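Local coordinates for protein putative triphosphoribosyl-dephospho-coA synthase (Archaeoglobus fulgidus DSM 4304, PDB 3H9P) that is of unknown function but may bind ATP and act as a triphosphoribosyl-dephospho-CoA synthase, at residues R42-S47 with G59-L64; V65-S70 with S239-L244; A147-L150 with I156-E159; L177-L182 with E217-L222. One frame throughout, in Å; residues are numbered along the deposited sequence.

Interaction 1 of 4, residues R42-S47 with G59-L64; sequences RAVKES and GAFLLL
Helix-to-helix packing in an all-helical fold of the CitG family brings F61 of helix 58-68 against A43 and V44 near the C-terminal end of helix 36-46 and S47 just beyond it. The nearest backbones are those of A43 and F61, whose CA atoms lie 6.7 Å apart. A43 provides a CH-pi contact: its CB stands 3.8 Å from the centroid of the F61 ring and 13° off the ring normal, hence squarely over one face. V44 CG2 comes in obliquely and reaches F61 CD2 at 3.8 Å. At the far end of the ring S47 OG meets the edge near the ring plane, 3.1 Å from F61 CE2. That hydroxyl is held by its own helix end. With chi1 at 63° it sits between the backbone N and the carbonyl carbon of S47, and from there it donates to A43 O at 3.1 Å. S47 N donates to the same oxygen from the opposite face of the carbonyl plane, so two bonds grip A43 O just where the helical conformation is lost. A23, from a loop, touches A43, S47 and F61 together. V44 also packs on A101 of helix 92-105, while L62 and L63 of helix 58-68 pack on helix 145-151.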
loop_
_atom_site.group_PDB
_atom_site.type_symbol
_atom_site.label_atom_id
_atom_site.label_comp_id
_atom_site.label_asym_id
_atom_site.label_seq_id
_atom_site.Cartn_x
_atom_site.Cartn_y
_atom_site.Cartn_z
ATOM N N ARG A 42 14.883 2.527 17.978
ATOM C CA ARG A 42 15.085 2.889 19.375
ATOM C C ARG A 42 14.007 3.854 19.839
ATOM O O ARG A 42 13.396 3.653 20.906
ATOM C CB ARG A 42 16.472 3.495 19.567
ATOM C CG ARG A 42 17.505 2.425 19.997
ATOM C CD ARG A 42 18.897 2.566 19.366
ATOM N NE ARG A 42 19.698 1.370 19.612
ATOM C CZ ARG A 42 20.521 1.193 20.652
ATOM N NH1 ARG A 42 20.677 2.145 21.566
ATOM N NH2 ARG A 42 21.199 0.051 20.777
ATOM N N ALA A 43 13.747 4.881 19.043
ATOM C CA ALA A 43 12.708 5.841 19.397
ATOM C C ALA A 43 11.414 5.111 19.646
ATOM O O ALA A 43 10.732 5.379 20.628
ATOM C CB ALA A 43 12.531 6.936 18.306
ATOM N N VAL A 44 11.092 4.173 18.763
ATOM C CA VAL A 44 9.823 3.460 18.864
ATOM C C VAL A 44 9.791 2.578 20.094
ATOM O O VAL A 44 8.812 2.585 20.839
ATOM C CB VAL A 44 9.509 2.620 17.579
ATOM C CG1 VAL A 44 8.320 1.700 17.808
ATOM C CG2 VAL A 44 9.262 3.527 16.403
ATOM N N LYS A 45 10.848 1.791 20.298
ATOM C CA LYS A 45 10.894 0.942 21.482
ATOM C C LYS A 45 10.819 1.817 22.734
ATOM O O LYS A 45 10.103 1.498 23.681
ATOM C CB LYS A 45 12.145 0.083 21.487
ATOM C CG LYS A 45 12.143 -1.020 20.442
ATOM C CD LYS A 45 13.394 -1.873 20.573
ATOM C CE LYS A 45 13.458 -2.944 19.521
ATOM N NZ LYS A 45 14.452 -3.992 19.896
ATOM N N GLU A 46 11.497 2.954 22.715
ATOM C CA GLU A 46 11.616 3.759 23.928
ATOM C C GLU A 46 10.311 4.363 24.390
ATOM O O GLU A 46 9.884 4.130 25.513
ATOM C CB GLU A 46 12.682 4.850 23.785
ATOM C CG GLU A 46 14.016 4.409 24.304
ATOM C CD GLU A 46 15.070 5.501 24.296
ATOM O OE1 GLU A 46 14.728 6.717 24.425
ATOM O OE2 GLU A 46 16.265 5.116 24.176
ATOM N N SER A 47 9.686 5.145 23.518
ATOM C CA SER A 47 8.496 5.873 23.891
ATOM C C SER A 47 7.280 4.937 24.018
ATOM O O SER A 47 6.139 5.393 24.149
ATOM C CB SER A 47 8.243 6.972 22.881
ATOM O OG SER A 47 8.007 6.399 21.624
ATOM N N GLY A 59 5.149 7.394 12.600
ATOM C CA GLY A 59 5.420 8.291 11.482
ATOM C C GLY A 59 6.133 9.534 11.934
ATOM O O GLY A 59 7.023 10.028 11.247
ATOM N N ALA A 60 5.762 10.035 13.115
ATOM C CA ALA A 60 6.471 11.178 13.681
ATOM C C ALA A 60 7.973 10.865 13.771
ATOM O O ALA A 60 8.806 11.671 13.293
ATOM C CB ALA A 60 5.894 11.569 14.998
ATOM N N PHE A 61 8.314 9.681 14.306
ATOM C CA PHE A 61 9.744 9.252 14.423
ATOM C C PHE A 61 10.471 9.027 13.125
ATOM O O PHE A 61 11.697 9.321 12.981
ATOM C CB PHE A 61 9.842 7.976 15.265
ATOM C CG PHE A 61 9.369 8.155 16.688
ATOM C CD1 PHE A 61 9.660 9.332 17.393
ATOM C CD2 PHE A 61 8.713 7.141 17.334
ATOM C CE1 PHE A 61 9.292 9.495 18.693
ATOM C CE2 PHE A 61 8.323 7.286 18.661
ATOM C CZ PHE A 61 8.615 8.486 19.340
ATOM N N LEU A 62 9.736 8.478 12.163
ATOM C CA LEU A 62 10.317 8.249 10.842
ATOM C C LEU A 62 10.600 9.597 10.149
ATOM O O LEU A 62 11.519 9.706 9.344
ATOM C CB LEU A 62 9.394 7.361 10.000
ATOM C CG LEU A 62 9.784 6.963 8.585
ATOM C CD1 LEU A 62 11.189 6.295 8.494
ATOM C CD2 LEU A 62 8.667 6.073 7.974
ATOM N N LEU A 63 9.779 10.596 10.454
ATOM C CA LEU A 63 9.990 11.951 9.971
ATOM C C LEU A 63 11.122 12.636 10.751
ATOM O O LEU A 63 12.038 13.246 10.149
ATOM C CB LEU A 63 8.705 12.798 10.057
ATOM C CG LEU A 63 7.554 12.585 9.055
ATOM C CD1 LEU A 63 6.276 13.340 9.467
ATOM C CD2 LEU A 63 7.990 13.003 7.617
ATOM N N LEU A 64 11.098 12.514 12.068
ATOM C CA LEU A 64 12.023 13.323 12.896
ATOM C C LEU A 64 13.431 12.819 12.972
ATOM O O LEU A 64 14.349 13.600 12.976
ATOM C CB LEU A 64 11.490 13.484 14.315
ATOM C CG LEU A 64 10.268 14.404 14.444
ATOM C CD1 LEU A 64 9.600 14.051 15.790
ATOM C CD2 LEU A 64 10.636 15.893 14.381
#

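Interaction 2 of 4, residues V65-S70 with S239-L244; sequences VPLISS and SIFLAL
F241 of helix 230-246 reaches across to L67 and I68 in the last part of helix 58-68, a helix kinked at P66. Its CG is anti to the backbone N (chi1 -178°), which carries the ring out from its helix toward the other one. Starting at the root, F241 CB packs against L64 CD2, one turn earlier on helix 58-68. Along one flank of the ring, CD2 and CE2 both meet L67 CB, the distance from F241 CE2 to L67 CB being 4.0 Å; this approach is oblique to the ring. At the tip F241 CZ is 4.1 Å from I68 CG1, and CE1 is hardly farther from that atom. I68 CG1 lies over one face, displaced toward the rim. A looser contact sits beside it, with L67 CD1 at 4.4 Å from L242 CG. Every side-chain atom taking part is carbon, and the separations are those of ordinary van der Waals packing. For this contact between helices far apart in sequence, the evidence therefore implies cohesion by dispersion and burial of apolar surface, with no directional bond between these side chains.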
loop_
_atom_site.group_PDB
_atom_site.type_symbol
_atom_site.label_atom_id
_atom_site.label_comp_id
_atom_site.label_asym_id
_atom_site.label_seq_id
_atom_site.Cartn_x
_atom_site.Cartn_y
_atom_site.Cartn_z
ATOM N N VAL A 65 13.611 11.505 13.018
ATOM C CA VAL A 65 14.941 10.974 13.157
ATOM C C VAL A 65 15.898 11.437 12.037
ATOM O O VAL A 65 17.046 11.803 12.316
ATOM C CB VAL A 65 14.870 9.420 13.398
ATOM C CG1 VAL A 65 16.186 8.776 13.244
ATOM C CG2 VAL A 65 14.277 9.156 14.780
ATOM N N PRO A 66 15.453 11.434 10.768
ATOM C CA PRO A 66 16.406 11.935 9.754
ATOM C C PRO A 66 16.760 13.419 9.900
ATOM O O PRO A 66 17.897 13.788 9.586
ATOM C CB PRO A 66 15.667 11.720 8.433
ATOM C CG PRO A 66 14.751 10.642 8.698
ATOM C CD PRO A 66 14.277 10.839 10.122
ATOM N N LEU A 67 15.803 14.244 10.356
ATOM C CA LEU A 67 16.096 15.650 10.608
ATOM C C LEU A 67 17.009 15.806 11.806
ATOM O O LEU A 67 17.913 16.610 11.768
ATOM C CB LEU A 67 14.820 16.478 10.825
ATOM C CG LEU A 67 13.761 16.357 9.722
ATOM C CD1 LEU A 67 12.419 16.929 10.195
ATOM C CD2 LEU A 67 14.228 16.882 8.378
ATOM N N ILE A 68 16.776 15.017 12.860
ATOM C CA ILE A 68 17.628 15.080 14.021
ATOM C C ILE A 68 19.064 14.609 13.722
ATOM O O ILE A 68 20.025 15.090 14.308
ATOM C CB ILE A 68 17.004 14.375 15.221
ATOM C CG1 ILE A 68 15.704 15.147 15.598
ATOM C CG2 ILE A 68 18.032 14.352 16.413
ATOM C CD1 ILE A 68 14.703 14.436 16.523
ATOM N N SER A 69 19.207 13.694 12.778
ATOM C CA SER A 69 20.525 13.176 12.430
ATOM C C SER A 69 21.345 14.258 11.777
ATOM O O SER A 69 22.564 14.171 11.751
ATOM C CB SER A 69 20.426 11.962 11.501
ATOM O OG SER A 69 20.198 12.384 10.170
ATOM N N SER A 70 20.655 15.288 11.280
ATOM C CA SER A 70 21.301 16.455 10.650
ATOM C C SER A 70 21.088 17.751 11.452
ATOM O O SER A 70 21.112 18.852 10.880
ATOM C CB SER A 70 20.736 16.645 9.242
ATOM O OG SER A 70 20.763 15.424 8.523
ATOM N N SER A 239 7.273 19.822 11.169
ATOM C CA SER A 239 7.231 21.259 10.883
ATOM C C SER A 239 7.668 22.119 12.091
ATOM O O SER A 239 8.351 23.113 11.896
ATOM C CB SER A 239 5.814 21.701 10.472
ATOM O OG SER A 239 5.472 21.202 9.216
ATOM N N ILE A 240 7.212 21.751 13.302
ATOM C CA ILE A 240 7.610 22.412 14.533
ATOM C C ILE A 240 9.117 22.308 14.700
ATOM O O ILE A 240 9.777 23.287 14.977
ATOM C CB ILE A 240 6.899 21.817 15.803
ATOM C CG1 ILE A 240 5.395 22.129 15.815
ATOM C CG2 ILE A 240 7.511 22.401 17.101
ATOM C CD1 ILE A 240 4.587 21.345 16.862
ATOM N N PHE A 241 9.656 21.107 14.507
ATOM C CA PHE A 241 11.079 20.906 14.603
ATOM C C PHE A 241 11.842 21.832 13.658
ATOM O O PHE A 241 12.774 22.490 14.069
ATOM C CB PHE A 241 11.536 19.447 14.424
ATOM C CG PHE A 241 13.056 19.293 14.598
ATOM C CD1 PHE A 241 13.630 19.284 15.862
ATOM C CD2 PHE A 241 13.905 19.294 13.497
ATOM C CE1 PHE A 241 15.029 19.222 16.042
ATOM C CE2 PHE A 241 15.307 19.228 13.654
ATOM C CZ PHE A 241 15.869 19.202 14.934
ATOM N N LEU A 242 11.469 21.862 12.391
ATOM C CA LEU A 242 12.133 22.810 11.476
ATOM C C LEU A 242 11.982 24.271 11.890
ATOM O O LEU A 242 12.962 25.027 11.864
ATOM C CB LEU A 242 11.698 22.598 10.023
ATOM C CG LEU A 242 12.097 21.212 9.502
ATOM C CD1 LEU A 242 11.538 20.893 8.099
ATOM C CD2 LEU A 242 13.635 21.063 9.538
ATOM N N ALA A 243 10.785 24.670 12.319
ATOM C CA ALA A 243 10.578 26.079 12.688
ATOM C C ALA A 243 11.456 26.483 13.887
ATOM O O ALA A 243 11.976 27.633 13.949
ATOM C CB ALA A 243 9.087 26.368 12.954
ATOM N N LEU A 244 11.589 25.543 14.834
ATOM C CA LEU A 244 12.467 25.709 16.020
ATOM C C LEU A 244 13.913 25.917 15.627
ATOM O O LEU A 244 14.600 26.800 16.170
ATOM C CB LEU A 244 12.409 24.489 16.940
ATOM C CG LEU A 244 11.091 24.266 17.685
ATOM C CD1 LEU A 244 11.177 23.002 18.483
ATOM C CD2 LEU A 244 10.751 25.471 18.591
#

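Interaction 3 of 4, residues A147-L150 with I156-E159; sequences AREL and ISIE
E149 and the first turn of helix 155-167 form the tight part of this contact, where the carboxylate receives three hydrogen bonds. I156 N donates to E149 OE2 at 2.6 Å, on the syn side and 22° out of the carboxylate plane. S157 N donates to E149 OE1 at 2.8 Å, again from the syn side but tilted 34° from the plane; both N-H bonds are somewhat bent. S157 OG adds a second bond to E149 OE1, also 2.8 Å, arriving nearly along the C-O axis. The acid gets there through a bend in its chain (chi2 -70°), and it crosses the side chain of I156 at about a right angle, with OE2 only 3.2 Å from I156 CB. Both oxygens are thus engaged in a buried place, and the hydroxyl of S157 has a further partner in S238 OG of helix 230-246. A carboxylate set against the first-turn amides at the N-terminal end of a helix is a familiar pairing, and the helix end would be expected to complement its charge; here it ties helix 145-151 to the helix that follows it after a short connection. On the loose side, partly exposed R148 merely brushes past: its NE is 4.3 Å from I156 CD1, oblique to the guanidinium. R148 NH1 has a long, weak ion pair with E142, and F185 touches both R148 and I156.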
loop_
_atom_site.group_PDB
_atom_site.type_symbol
_atom_site.label_atom_id
_atom_site.label_comp_id
_atom_site.label_asym_id
_atom_site.label_seq_id
_atom_site.Cartn_x
_atom_site.Cartn_y
_atom_site.Cartn_z
ATOM N N ALA A 147 6.713 9.093 3.164
ATOM C CA ALA A 147 7.654 8.528 2.159
ATOM C C ALA A 147 8.169 9.609 1.213
ATOM O O ALA A 147 9.358 9.735 0.925
ATOM C CB ALA A 147 6.942 7.427 1.343
ATOM N N ARG A 148 7.208 10.379 0.745
ATOM C CA ARG A 148 7.384 11.537 -0.115
ATOM C C ARG A 148 8.223 12.671 0.522
ATOM O O ARG A 148 9.043 13.268 -0.159
ATOM C CB ARG A 148 5.974 11.976 -0.473
ATOM C CG ARG A 148 5.726 13.386 -0.943
ATOM C CD ARG A 148 4.494 13.243 -1.748
ATOM N NE ARG A 148 3.501 14.254 -1.498
ATOM C CZ ARG A 148 2.214 14.071 -1.732
ATOM N NH1 ARG A 148 1.776 12.888 -2.161
ATOM N NH2 ARG A 148 1.368 15.063 -1.511
ATOM N N GLU A 149 8.027 12.954 1.810
ATOM C CA GLU A 149 8.954 13.795 2.592
ATOM C C GLU A 149 10.377 13.204 2.662
ATOM O O GLU A 149 11.381 13.935 2.664
ATOM C CB GLU A 149 8.448 13.947 4.044
ATOM C CG GLU A 149 7.180 14.754 4.169
ATOM C CD GLU A 149 7.406 16.219 3.864
ATOM O OE1 GLU A 149 7.873 16.965 4.743
ATOM O OE2 GLU A 149 7.138 16.618 2.733
ATOM N N LEU A 150 10.470 11.885 2.790
ATOM C CA LEU A 150 11.776 11.294 2.948
ATOM C C LEU A 150 12.523 11.360 1.627
ATOM O O LEU A 150 13.766 11.377 1.615
ATOM C CB LEU A 150 11.691 9.865 3.510
ATOM C CG LEU A 150 11.966 9.812 5.044
ATOM C CD1 LEU A 150 10.916 10.542 5.812
ATOM C CD2 LEU A 150 12.112 8.389 5.584
ATOM N N ILE A 156 6.686 19.210 2.620
ATOM C CA ILE A 156 5.565 19.537 3.496
ATOM C C ILE A 156 6.001 20.137 4.848
ATOM O O ILE A 156 5.448 21.123 5.308
ATOM C CB ILE A 156 4.646 18.318 3.686
ATOM C CG1 ILE A 156 4.103 17.900 2.305
ATOM C CG2 ILE A 156 3.510 18.659 4.624
ATOM C CD1 ILE A 156 3.647 16.401 2.171
ATOM N N SER A 157 7.037 19.589 5.450
ATOM C CA SER A 157 7.505 20.059 6.729
ATOM C C SER A 157 8.008 21.497 6.690
ATOM O O SER A 157 7.746 22.277 7.610
ATOM C CB SER A 157 8.615 19.118 7.242
ATOM O OG SER A 157 8.080 17.805 7.361
ATOM N N ILE A 158 8.753 21.817 5.641
ATOM C CA ILE A 158 9.266 23.174 5.361
ATOM C C ILE A 158 8.144 24.193 5.168
ATOM O O ILE A 158 8.181 25.275 5.756
ATOM C CB ILE A 158 10.179 23.183 4.092
ATOM C CG1 ILE A 158 11.458 22.413 4.391
ATOM C CG2 ILE A 158 10.508 24.636 3.599
ATOM C CD1 ILE A 158 12.211 21.973 3.153
ATOM N N GLU A 159 7.145 23.821 4.382
ATOM C CA GLU A 159 5.959 24.657 4.154
ATOM C C GLU A 159 5.212 24.861 5.471
ATOM O O GLU A 159 4.763 25.969 5.768
ATOM C CB GLU A 159 5.036 24.020 3.075
ATOM C CG GLU A 159 3.614 24.538 3.081
ATOM C CD GLU A 159 2.610 23.634 2.368
ATOM O OE1 GLU A 159 2.946 22.471 1.975
ATOM O OE2 GLU A 159 1.446 24.095 2.205
#

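Interaction 4 of 4, residues L177-L182 with E217-L222; sequences LYYHLL and ELDEKL
Helices 171-182 and 212-225 keep their backbones well apart here, since the nearest CA atoms, those of Y179 and L218, are 10.8 Å from each other, and the distance is bridged by side chains and one water. L182 and L218 reach toward each other tip to tip, with L182 CD2 4.1 Å from L218 CD2. Each leucine has its CG anti to the backbone N (chi1 -160° in L182 and 178° in L218), which extends both toward the middle. Beside this apolar pair, Y179 and D219 cross obliquely, the planes of ring and carboxylate 38° apart. Y179 OH comes within 3.1 Å of D219 OD2, yet the angle is poor and the pair does not count as a hydrogen bond. The clearer polar link is that of a water, which donates to D219 OD1 at 2.9 Å. The same water lies in the plane of the Y178 ring at its edge, 2.5 Å from Y178 OH, a distance so short that its exact value is doubtful. The two tyrosines also pack together: Y178 CD2 lies 3.7 Å above the plane of the Y179 ring, offset toward the rim. One aspartate is therefore approached by two neighbouring phenols, one through water and one at close range. R215, on the same helix as D219, makes a cation-pi contact with Y179. L182 and L222 both pack on I202 of helix 196-208 and on P229, while Y178 and L181 touch I232 of helix 230-246.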
loop_
_atom_site.group_PDB
_atom_site.type_symbol
_atom_site.label_atom_id
_atom_site.label_comp_id
_atom_site.label_asym_id
_atom_site.label_seq_id
_atom_site.Cartn_x
_atom_site.Cartn_y
_atom_site.Cartn_z
ATOM N N LEU A 177 -1.702 25.450 12.152
ATOM C CA LEU A 177 -0.939 24.548 11.269
ATOM C C LEU A 177 -1.667 23.235 11.059
ATOM O O LEU A 177 -1.842 22.791 9.939
ATOM C CB LEU A 177 0.487 24.264 11.766
ATOM C CG LEU A 177 1.282 23.319 10.811
ATOM C CD1 LEU A 177 1.216 23.751 9.313
ATOM C CD2 LEU A 177 2.725 23.127 11.186
ATOM N N TYR A 178 -2.109 22.623 12.148
ATOM C CA TYR A 178 -2.733 21.320 12.079
ATOM C C TYR A 178 -3.944 21.334 11.144
ATOM O O TYR A 178 -4.080 20.454 10.275
ATOM C CB TYR A 178 -3.101 20.837 13.487
ATOM C CG TYR A 178 -3.852 19.536 13.505
ATOM C CD1 TYR A 178 -3.184 18.323 13.317
ATOM C CD2 TYR A 178 -5.236 19.517 13.704
ATOM C CE1 TYR A 178 -3.895 17.093 13.338
ATOM C CE2 TYR A 178 -5.943 18.334 13.714
ATOM C CZ TYR A 178 -5.276 17.119 13.533
ATOM O OH TYR A 178 -5.988 15.941 13.554
ATOM N N TYR A 179 -4.824 22.321 11.299
ATOM C CA TYR A 179 -6.015 22.360 10.436
ATOM C C TYR A 179 -5.698 22.666 8.972
ATOM O O TYR A 179 -6.303 22.078 8.052
ATOM C CB TYR A 179 -7.164 23.191 11.033
ATOM C CG TYR A 179 -7.760 22.506 12.265
ATOM C CD1 TYR A 179 -8.798 21.575 12.141
ATOM C CD2 TYR A 179 -7.262 22.766 13.542
ATOM C CE1 TYR A 179 -9.338 20.933 13.255
ATOM C CE2 TYR A 179 -7.800 22.130 14.673
ATOM C CZ TYR A 179 -8.833 21.200 14.513
ATOM O OH TYR A 179 -9.368 20.553 15.619
ATOM N N HIS A 180 -4.700 23.530 8.762
ATOM C CA HIS A 180 -4.130 23.735 7.450
ATOM C C HIS A 180 -3.692 22.423 6.797
ATOM O O HIS A 180 -4.048 22.159 5.644
ATOM C CB HIS A 180 -2.933 24.635 7.576
ATOM C CG HIS A 180 -2.281 24.957 6.276
ATOM N ND1 HIS A 180 -2.845 25.827 5.360
ATOM C CD2 HIS A 180 -1.093 24.565 5.751
ATOM C CE1 HIS A 180 -2.031 25.957 4.325
ATOM N NE2 HIS A 180 -0.965 25.200 4.534
ATOM N N LEU A 181 -2.874 21.624 7.500
ATOM C CA LEU A 181 -2.401 20.373 6.895
ATOM C C LEU A 181 -3.590 19.406 6.729
ATOM O O LEU A 181 -3.722 18.740 5.697
ATOM C CB LEU A 181 -1.248 19.753 7.691
ATOM C CG LEU A 181 0.031 20.607 7.831
ATOM C CD1 LEU A 181 1.088 20.031 8.822
ATOM C CD2 LEU A 181 0.645 20.827 6.490
ATOM N N LEU A 182 -4.477 19.376 7.721
ATOM C CA LEU A 182 -5.679 18.563 7.631
ATOM C C LEU A 182 -6.526 18.891 6.372
ATOM O O LEU A 182 -7.032 17.975 5.695
ATOM C CB LEU A 182 -6.510 18.683 8.922
ATOM C CG LEU A 182 -7.544 17.584 9.233
ATOM C CD1 LEU A 182 -6.886 16.185 9.455
ATOM C CD2 LEU A 182 -8.401 17.985 10.416
ATOM N N GLU A 217 -16.611 19.529 17.052
ATOM C CA GLU A 217 -17.536 18.734 16.261
ATOM C C GLU A 217 -16.749 17.730 15.448
ATOM O O GLU A 217 -16.896 16.522 15.623
ATOM C CB GLU A 217 -18.275 19.645 15.295
ATOM C CG GLU A 217 -19.752 19.400 15.189
ATOM C CD GLU A 217 -20.459 20.583 14.551
ATOM O OE1 GLU A 217 -19.757 21.404 13.903
ATOM O OE2 GLU A 217 -21.696 20.695 14.695
ATOM N N LEU A 218 -15.885 18.250 14.579
ATOM C CA LEU A 218 -15.094 17.426 13.695
ATOM C C LEU A 218 -14.287 16.426 14.487
ATOM O O LEU A 218 -14.320 15.239 14.186
ATOM C CB LEU A 218 -14.189 18.272 12.804
ATOM C CG LEU A 218 -13.257 17.519 11.844
ATOM C CD1 LEU A 218 -13.999 16.586 10.887
ATOM C CD2 LEU A 218 -12.442 18.534 11.035
ATOM N N ASP A 219 -13.590 16.891 15.517
ATOM C CA ASP A 219 -12.737 15.999 16.283
ATOM C C ASP A 219 -13.563 14.844 16.786
ATOM O O ASP A 219 -13.162 13.682 16.658
ATOM C CB ASP A 219 -12.090 16.738 17.451
ATOM C CG ASP A 219 -10.912 17.586 17.018
ATOM O OD1 ASP A 219 -10.320 17.263 15.957
ATOM O OD2 ASP A 219 -10.588 18.577 17.717
ATOM N N GLU A 220 -14.743 15.169 17.307
ATOM C CA GLU A 220 -15.639 14.161 17.844
ATOM C C GLU A 220 -16.248 13.238 16.789
ATOM O O GLU A 220 -16.637 12.100 17.108
ATOM C CB GLU A 220 -16.739 14.802 18.682
ATOM C CG GLU A 220 -17.184 13.913 19.790
ATOM C CD GLU A 220 -18.572 14.255 20.292
ATOM O OE1 GLU A 220 -18.808 15.439 20.642
ATOM O OE2 GLU A 220 -19.420 13.329 20.330
ATOM N N LYS A 221 -16.349 13.723 15.551
ATOM C CA LYS A 221 -16.861 12.870 14.478
ATOM C C LYS A 221 -15.809 11.839 14.076
ATOM O O LYS A 221 -16.107 10.650 13.927
ATOM C CB LYS A 221 -17.309 13.672 13.265
ATOM C CG LYS A 221 -18.116 12.812 12.287
ATOM C CD LYS A 221 -17.734 13.072 10.811
ATOM C CE LYS A 221 -18.531 12.165 9.884
ATOM N NZ LYS A 221 -19.762 11.643 10.552
ATOM N N LEU A 222 -14.584 12.332 13.911
ATOM C CA LEU A 222 -13.401 11.523 13.673
ATOM C C LEU A 222 -13.217 10.433 14.737
ATOM O O LEU A 222 -12.915 9.280 14.415
ATOM C CB LEU A 222 -12.181 12.446 13.604
ATOM C CG LEU A 222 -11.767 12.973 12.219
ATOM C CD1 LEU A 222 -12.949 13.238 11.290
ATOM C CD2 LEU A 222 -10.832 14.189 12.302
HETATM O O HOH W 1 -8.377 16.154 14.181
#

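Overall arrangement
Interactions 1 and 3 lie nearest the centre of the chain, about 9 Å from contact centre to chain centre, with interaction 2 at about 11 Å and interaction 4 at about 17 Å. All four are largely buried, though partly exposed R148 and D219 edge interactions 3 and 4. Helix 58-68 serves interactions 1 and 2, each built round one phenylalanine, purely apolar in 2 but with a serine hydroxyl at the ring edge in 1. Interaction 3 is a buried polar contact; interaction 4 mixes a leucine pair with a water held by an aspartate. Through helix 230-246, S239 CB packs on L177 CD2, joining 2 and 4, and S239 OG probably bonds S157 O, joining 2 and 3.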